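Local atomic coordinates of member of DUF4221 family (Bacteroides vulgatus, PDB entry 3S9J), a protein that is of unknown function, being a six-bladed beta-propeller of the DUF4221 family from the gut bacterium Bacteroides vulgatus. Residues Gln149-Pro154 with Gly197-Ser202; Asn277-Phe282 with Ala311-Ile316. All blocks are in the same frame, centred on the assembly; numbering follows the deposited sequence. Where two conformers were deposited one is given.

Contact 1. Residues Gln149-Pro154 with Gly197-Ser202. With FMT (formic acid), chain F.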
loop_
_atom_site.group_PDB
_atom_site.type_symbol
_atom_site.label_atom_id
_atom_site.label_comp_id
_atom_site.label_asym_id
_atom_site.label_seq_id
_atom_site.Cartn_x
_atom_site.Cartn_y
_atom_site.Cartn_z
ATOM N N GLN A 149 -9.813 -3.995 -7.063
ATOM C CA GLN A 149 -9.977 -4.819 -8.242
ATOM C C GLN A 149 -9.340 -4.138 -9.475
ATOM O O GLN A 149 -9.381 -2.912 -9.608
ATOM C CB GLN A 149 -11.456 -5.096 -8.479
ATOM C CG GLN A 149 -12.008 -6.035 -7.415
ATOM C CD GLN A 149 -11.516 -7.448 -7.588
ATOM O OE1 GLN A 149 -12.005 -8.190 -8.448
ATOM N NE2 GLN A 149 -10.562 -7.841 -6.778
ATOM N N GLU A 150 -8.726 -4.974 -10.312
ATOM C CA GLU A 150 -8.081 -4.496 -11.539
ATOM C C GLU A 150 -9.066 -4.610 -12.724
ATOM O O GLU A 150 -10.203 -5.082 -12.567
ATOM C CB GLU A 150 -6.753 -5.261 -11.762
ATOM C CG GLU A 150 -5.657 -4.948 -10.692
ATOM C CD GLU A 150 -4.308 -5.607 -10.981
ATOM O OE1 GLU A 150 -4.193 -6.230 -12.054
ATOM O OE2 GLU A 150 -3.360 -5.515 -10.148
ATOM N N ILE A 151 -8.658 -4.135 -13.907
ATOM C CA ILE A 151 -9.519 -4.192 -15.092
ATOM C C ILE A 151 -9.774 -5.632 -15.599
ATOM O O ILE A 151 -8.940 -6.500 -15.443
ATOM C CB ILE A 151 -8.958 -3.309 -16.239
ATOM C CG1 ILE A 151 -7.570 -3.802 -16.660
ATOM C CG2 ILE A 151 -8.915 -1.851 -15.775
ATOM C CD1 ILE A 151 -6.972 -3.095 -17.866
ATOM N N LEU A 152 -10.929 -5.863 -16.209
ATOM C CA LEU A 152 -11.360 -7.228 -16.552
ATOM C C LEU A 152 -11.158 -7.569 -18.026
ATOM O O LEU A 152 -11.554 -8.638 -18.490
ATOM C CB LEU A 152 -12.826 -7.439 -16.154
ATOM C CG LEU A 152 -13.113 -7.552 -14.644
ATOM C CD1 LEU A 152 -14.615 -7.831 -14.428
ATOM C CD2 LEU A 152 -12.208 -8.615 -13.946
ATOM N N LYS A 153 -10.543 -6.656 -18.760
ATOM C CA LYS A 153 -10.239 -6.906 -20.156
ATOM C C LYS A 153 -9.069 -6.034 -20.546
ATOM O O LYS A 153 -8.965 -4.904 -20.076
ATOM C CB LYS A 153 -11.458 -6.641 -21.032
ATOM C CG LYS A 153 -11.887 -5.193 -21.166
ATOM C CD LYS A 153 -12.981 -5.096 -22.199
ATOM C CE LYS A 153 -13.228 -3.676 -22.652
ATOM N NZ LYS A 153 -13.791 -3.604 -24.034
ATOM N N PRO A 154 -8.176 -6.560 -21.399
ATOM C CA PRO A 154 -6.940 -5.874 -21.694
ATOM C C PRO A 154 -7.099 -4.589 -22.539
ATOM O O PRO A 154 -6.282 -3.668 -22.394
ATOM C CB PRO A 154 -6.139 -6.926 -22.468
ATOM C CG PRO A 154 -7.169 -7.737 -23.161
ATOM C CD PRO A 154 -8.348 -7.773 -22.226
ATOM N N GLY A 197 0.442 -0.251 -17.772
ATOM C CA GLY A 197 0.185 0.199 -16.371
ATOM C C GLY A 197 -0.385 1.602 -16.455
ATOM O O GLY A 197 -0.786 2.034 -17.541
ATOM N N GLY A 198 -0.388 2.336 -15.341
ATOM C CA GLY A 198 -0.797 3.747 -15.358
ATOM C C GLY A 198 -2.114 4.027 -14.647
ATOM O O GLY A 198 -2.457 5.172 -14.402
ATOM N N TYR A 199 -2.851 2.971 -14.286
ATOM C CA TYR A 199 -4.169 3.152 -13.659
ATOM C C TYR A 199 -4.180 2.703 -12.198
ATOM O O TYR A 199 -5.235 2.536 -11.611
ATOM C CB TYR A 199 -5.277 2.447 -14.451
ATOM C CG TYR A 199 -5.129 0.963 -14.574
ATOM C CD1 TYR A 199 -4.381 0.405 -15.596
ATOM C CD2 TYR A 199 -5.756 0.101 -13.676
ATOM C CE1 TYR A 199 -4.228 -0.964 -15.720
ATOM C CE2 TYR A 199 -5.601 -1.279 -13.792
ATOM C CZ TYR A 199 -4.833 -1.801 -14.823
ATOM O OH TYR A 199 -4.658 -3.156 -14.987
ATOM N N GLY A 200 -3.005 2.589 -11.602
ATOM C CA GLY A 200 -2.888 2.181 -10.223
ATOM C C GLY A 200 -3.391 3.227 -9.258
ATOM O O GLY A 200 -3.394 4.447 -9.553
ATOM N N PHE A 201 -3.770 2.757 -8.076
ATOM C CA PHE A 201 -4.107 3.650 -6.980
ATOM C C PHE A 201 -3.751 3.049 -5.645
ATOM O O PHE A 201 -3.690 1.828 -5.503
ATOM C CB PHE A 201 -5.587 4.052 -6.976
ATOM C CG PHE A 201 -6.562 2.921 -6.718
ATOM C CD1 PHE A 201 -7.052 2.150 -7.762
ATOM C CD2 PHE A 201 -7.056 2.696 -5.442
ATOM C CE1 PHE A 201 -7.993 1.151 -7.539
ATOM C CE2 PHE A 201 -7.999 1.692 -5.207
ATOM C CZ PHE A 201 -8.450 0.913 -6.245
ATOM N N SER A 202 -3.522 3.923 -4.676
ATOM C CA SER A 202 -3.372 3.564 -3.279
ATOM C C SER A 202 -4.649 3.959 -2.565
ATOM O O SER A 202 -5.415 4.806 -3.038
ATOM C CB SER A 202 -2.141 4.294 -2.700
ATOM O OG SER A 202 -1.992 4.133 -1.284
HETATM C C FMT F . 0.530 2.023 -12.088
HETATM O O1 FMT F . 0.796 1.193 -12.955
HETATM O O2 FMT F . -0.180 3.000 -12.299
#

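Contact 2. Residues Asn277-Phe282 with Ala311-Ile316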
loop_
_atom_site.group_PDB
_atom_site.type_symbol
_atom_site.label_atom_id
_atom_site.label_comp_id
_atom_site.label_asym_id
_atom_site.label_seq_id
_atom_site.Cartn_x
_atom_site.Cartn_y
_atom_site.Cartn_z
ATOM N N ASN A 277 -5.380 12.192 13.274
ATOM C CA ASN A 277 -6.505 12.480 12.380
ATOM C C ASN A 277 -6.116 13.366 11.170
ATOM O O ASN A 277 -6.754 14.384 10.874
ATOM C CB ASN A 277 -7.668 13.107 13.182
ATOM C CG ASN A 277 -9.016 12.963 12.490
ATOM O OD1 ASN A 277 -9.218 12.089 11.651
ATOM N ND2 ASN A 277 -9.969 13.818 12.877
ATOM N N VAL A 278 -5.052 12.949 10.491
ATOM C CA VAL A 278 -4.536 13.602 9.287
ATOM C C VAL A 278 -4.259 12.541 8.232
ATOM O O VAL A 278 -4.327 11.355 8.520
ATOM C CB VAL A 278 -3.238 14.418 9.589
ATOM C CG1 VAL A 278 -3.521 15.561 10.562
ATOM C CG2 VAL A 278 -2.146 13.519 10.142
ATOM N N TYR A 279 -3.983 12.976 7.010
ATOM C CA TYR A 279 -3.594 12.082 5.924
ATOM C C TYR A 279 -2.237 12.487 5.389
ATOM O O TYR A 279 -1.884 13.667 5.399
ATOM C CB TYR A 279 -4.606 12.128 4.779
ATOM C CG TYR A 279 -6.006 11.751 5.182
ATOM C CD1 TYR A 279 -6.861 12.695 5.767
ATOM C CD2 TYR A 279 -6.480 10.449 4.989
ATOM C CE1 TYR A 279 -8.164 12.335 6.164
ATOM C CE2 TYR A 279 -7.771 10.091 5.366
ATOM C CZ TYR A 279 -8.601 11.028 5.954
ATOM O OH TYR A 279 -9.871 10.676 6.329
ATOM N N TYR A 280 -1.492 11.502 4.911
ATOM C CA TYR A 280 -0.211 11.713 4.243
ATOM C C TYR A 280 -0.320 11.192 2.811
ATOM O O TYR A 280 -0.669 10.023 2.599
ATOM C CB TYR A 280 0.923 10.979 4.957
ATOM C CG TYR A 280 1.028 11.292 6.420
ATOM C CD1 TYR A 280 1.392 12.553 6.852
ATOM C CD2 TYR A 280 0.782 10.308 7.388
ATOM C CE1 TYR A 280 1.464 12.862 8.206
ATOM C CE2 TYR A 280 0.866 10.609 8.756
ATOM C CZ TYR A 280 1.222 11.883 9.154
ATOM O OH TYR A 280 1.287 12.203 10.500
ATOM N N ARG A 281 0.003 12.033 1.836
ATOM C CA ARG A 281 0.115 11.572 0.465
ATOM C C ARG A 281 1.561 11.712 0.000
ATOM O O ARG A 281 2.168 12.797 0.060
ATOM C CB ARG A 281 -0.824 12.342 -0.470
ATOM C CG ARG A 281 -0.972 11.656 -1.807
ATOM C CD ARG A 281 -1.854 12.403 -2.795
ATOM N NE ARG A 281 -2.206 11.523 -3.898
ATOM C CZ ARG A 281 -2.686 11.901 -5.070
ATOM N NH1 ARG A 281 -2.872 13.197 -5.354
ATOM N NH2 ARG A 281 -2.960 10.971 -5.974
ATOM N N PHE A 282 2.122 10.612 -0.470
ATOM C CA PHE A 282 3.496 10.614 -0.960
ATOM C C PHE A 282 3.498 10.990 -2.452
ATOM O O PHE A 282 2.620 10.559 -3.205
ATOM C CB PHE A 282 4.121 9.220 -0.785
ATOM C CG PHE A 282 4.519 8.884 0.643
ATOM C CD1 PHE A 282 3.565 8.814 1.655
ATOM C CD2 PHE A 282 5.833 8.626 0.968
ATOM C CE1 PHE A 282 3.938 8.504 2.955
ATOM C CE2 PHE A 282 6.218 8.324 2.262
ATOM C CZ PHE A 282 5.251 8.244 3.268
ATOM N N ALA A 311 -8.245 16.589 8.413
ATOM C CA ALA A 311 -9.388 15.662 8.329
ATOM C C ALA A 311 -10.439 16.120 7.317
ATOM O O ALA A 311 -11.265 15.322 6.868
ATOM C CB ALA A 311 -10.007 15.430 9.713
ATOM N N ASP A 312 -10.385 17.397 6.937
ATOM C CA ASP A 312 -11.283 17.939 5.935
ATOM C C ASP A 312 -10.663 17.935 4.543
ATOM O O ASP A 312 -11.214 18.518 3.620
ATOM C CB ASP A 312 -11.682 19.363 6.314
ATOM C CG ASP A 312 -12.462 19.435 7.630
ATOM O OD1 ASP A 312 -13.380 18.616 7.856
ATOM O OD2 ASP A 312 -12.158 20.340 8.429
ATOM N N PHE A 313 -9.529 17.254 4.404
ATOM C CA PHE A 313 -8.785 17.143 3.156
ATOM C C PHE A 313 -8.268 18.466 2.624
ATOM O O PHE A 313 -8.162 18.654 1.414
ATOM C CB PHE A 313 -9.589 16.379 2.112
ATOM C CG PHE A 313 -9.931 14.988 2.550
ATOM C CD1 PHE A 313 -9.001 13.972 2.454
ATOM C CD2 PHE A 313 -11.152 14.719 3.133
ATOM C CE1 PHE A 313 -9.317 12.689 2.883
ATOM C CE2 PHE A 313 -11.465 13.461 3.573
ATOM C CZ PHE A 313 -10.558 12.448 3.446
ATOM N N GLU A 314 -7.924 19.364 3.549
ATOM C CA GLU A 314 -7.218 20.577 3.212
ATOM C C GLU A 314 -5.725 20.316 3.362
ATOM O O GLU A 314 -5.285 19.748 4.358
ATOM C CB GLU A 314 -7.664 21.724 4.125
ATOM C CG GLU A 314 -9.165 22.026 4.005
ATOM C CD GLU A 314 -9.703 22.922 5.107
ATOM O OE1 GLU A 314 -9.039 23.073 6.161
ATOM O OE2 GLU A 314 -10.817 23.456 4.911
ATOM N N ILE A 315 -4.944 20.708 2.359
ATOM C CA ILE A 315 -3.485 20.603 2.440
ATOM C C ILE A 315 -2.962 21.605 3.478
ATOM O O ILE A 315 -3.221 22.809 3.366
ATOM C CB ILE A 315 -2.812 20.880 1.084
ATOM C CG1 ILE A 315 -3.251 19.853 0.038
ATOM C CG2 ILE A 315 -1.267 20.844 1.226
ATOM C CD1 ILE A 315 -2.826 20.222 -1.366
ATOM N N ILE A 316 -2.260 21.110 4.494
ATOM C CA ILE A 316 -1.713 21.955 5.556
ATOM C C ILE A 316 -0.179 22.033 5.533
ATOM O O ILE A 316 0.418 22.837 6.243
ATOM C CB ILE A 316 -2.241 21.578 6.965
ATOM C CG1 ILE A 316 -1.997 20.093 7.312
ATOM C CG2 ILE A 316 -3.705 21.923 7.060
ATOM C CD1 ILE A 316 -2.147 19.785 8.815
HETATM O O HOH W 1 -7.094 17.083 11.061
HETATM O O HOH W 2 -11.366 12.626 7.348
#

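Contact 1. Residues Gln149-Pro154 with Gly197-Ser202
Ile151 meets the hydroxyl end of the Tyr199 ring and lays its CG2 over one face. The isoleucine can be followed outward from CB. Its CG2 sits above the ring, 3.9 Å from Tyr199 CE2. Its CG1 is placed between the backbone N and the carbonyl carbon (chi1 61°), which brings it 3.4 Å from Tyr199 OH and 3.9 Å from Tyr199 CZ. CD1 lies level with the hydroxyl, 3.7 Å from Tyr199 OH, and also meets CZ. All three outer carbons therefore touch one phenol. Trp161 packs against both residues, and Met156 also touches Ile151. With the ring cut back to an alanine here, Ile151 is likely to lose the surface it packs on, and a gap would probably open beside Trp161.

The contact links a loop between two strands of one blade to the approach to strand 201-206 of the next. The backbone on either side of Tyr199 is glycine. Gly198 N gives a nearly straight hydrogen bond to formic acid O1 (2.9 Å, 168°). Gly200 N bonds to formic acid O2 at 2.9 Å. The formic acid probably comes from the crystallisation liquor. A CB on Gly197 or Gly200 would clash with it, and the backbone angles of Gly198 leave no room for one. Between the segments there is mainly van der Waals packing of an aliphatic side chain on a phenol. With no hydrogen bond across it, the pairing depends on the fit of Ile151 to the ring.

Contact 2. Residues Asn277-Phe282 with Ala311-Ile316
A propeller blade made of strands 266-273, 278-284, 304-309 and 315-321 contains this contact. It brings the start of strand 278-284 against the turn between the last two strands. Asn277 and Val278 form a G1 beta bulge opposite Asp273.

Tyr279 and Phe313 carry the packing. Their rings make an offset stack, with centroids 4.5 Å apart and planes at 28°. Phe313 CE1 lies over one face of the tyrosine ring, toward its rim, 3.5 Å from Tyr279 CE1. Phe313 CZ sits 3.5 Å from Tyr279 CZ. The phenylalanine reaches across because its CG is anti to the carbonyl carbon (chi1 -60°). Ala311 CA lies at the edge of the Tyr279 ring, and Ala311 CB is 3.6 Å from Asn277 ND2. The OD1 of that amide is bonded to Tyr272.

Two waters bridge the segments, one between backbone atoms and one from the tyrosine hydroxyl to a backbone carbonyl. Water 1 donates to Asn277 O and accepts from Ala311 N (2.9 Å). Water 2 lies in the plane of the Tyr279 ring at its edge, 2.7 Å from Tyr279 OH, and donates to Ala311 O. Tyr279 OH also bonds Asn206, so two partners hold the phenol end.

Strand 304-309 runs between the two strands and pairs with both. Tyr279 and Phe313 also touch Arg211 and Val213 of strand 211-216, and Phe313 stacks on Tyr234. The pair is thus wedged against the preceding blade.

Contact 1 and contact 2 do not touch. Their centres are about 25 Å apart and their nearest atoms about 7 Å. They follow one another along the chain, and the blade that runs from strand 201-206 to strand 231-235 relates them. Residues 149-154 of contact 1 belong to the blade before it, and residues 197-202 lead into its first strand. Both segments of contact 2 belong to the blade after it, with side chains packed on strand 211-216. Ser202, at the end of contact 1, bonds to Ile270, which Arg281 of contact 2 touches. Neither contact supplies residues to the recorded sodium sites. The formic acid at contact 1 does not by itself mark a functional site.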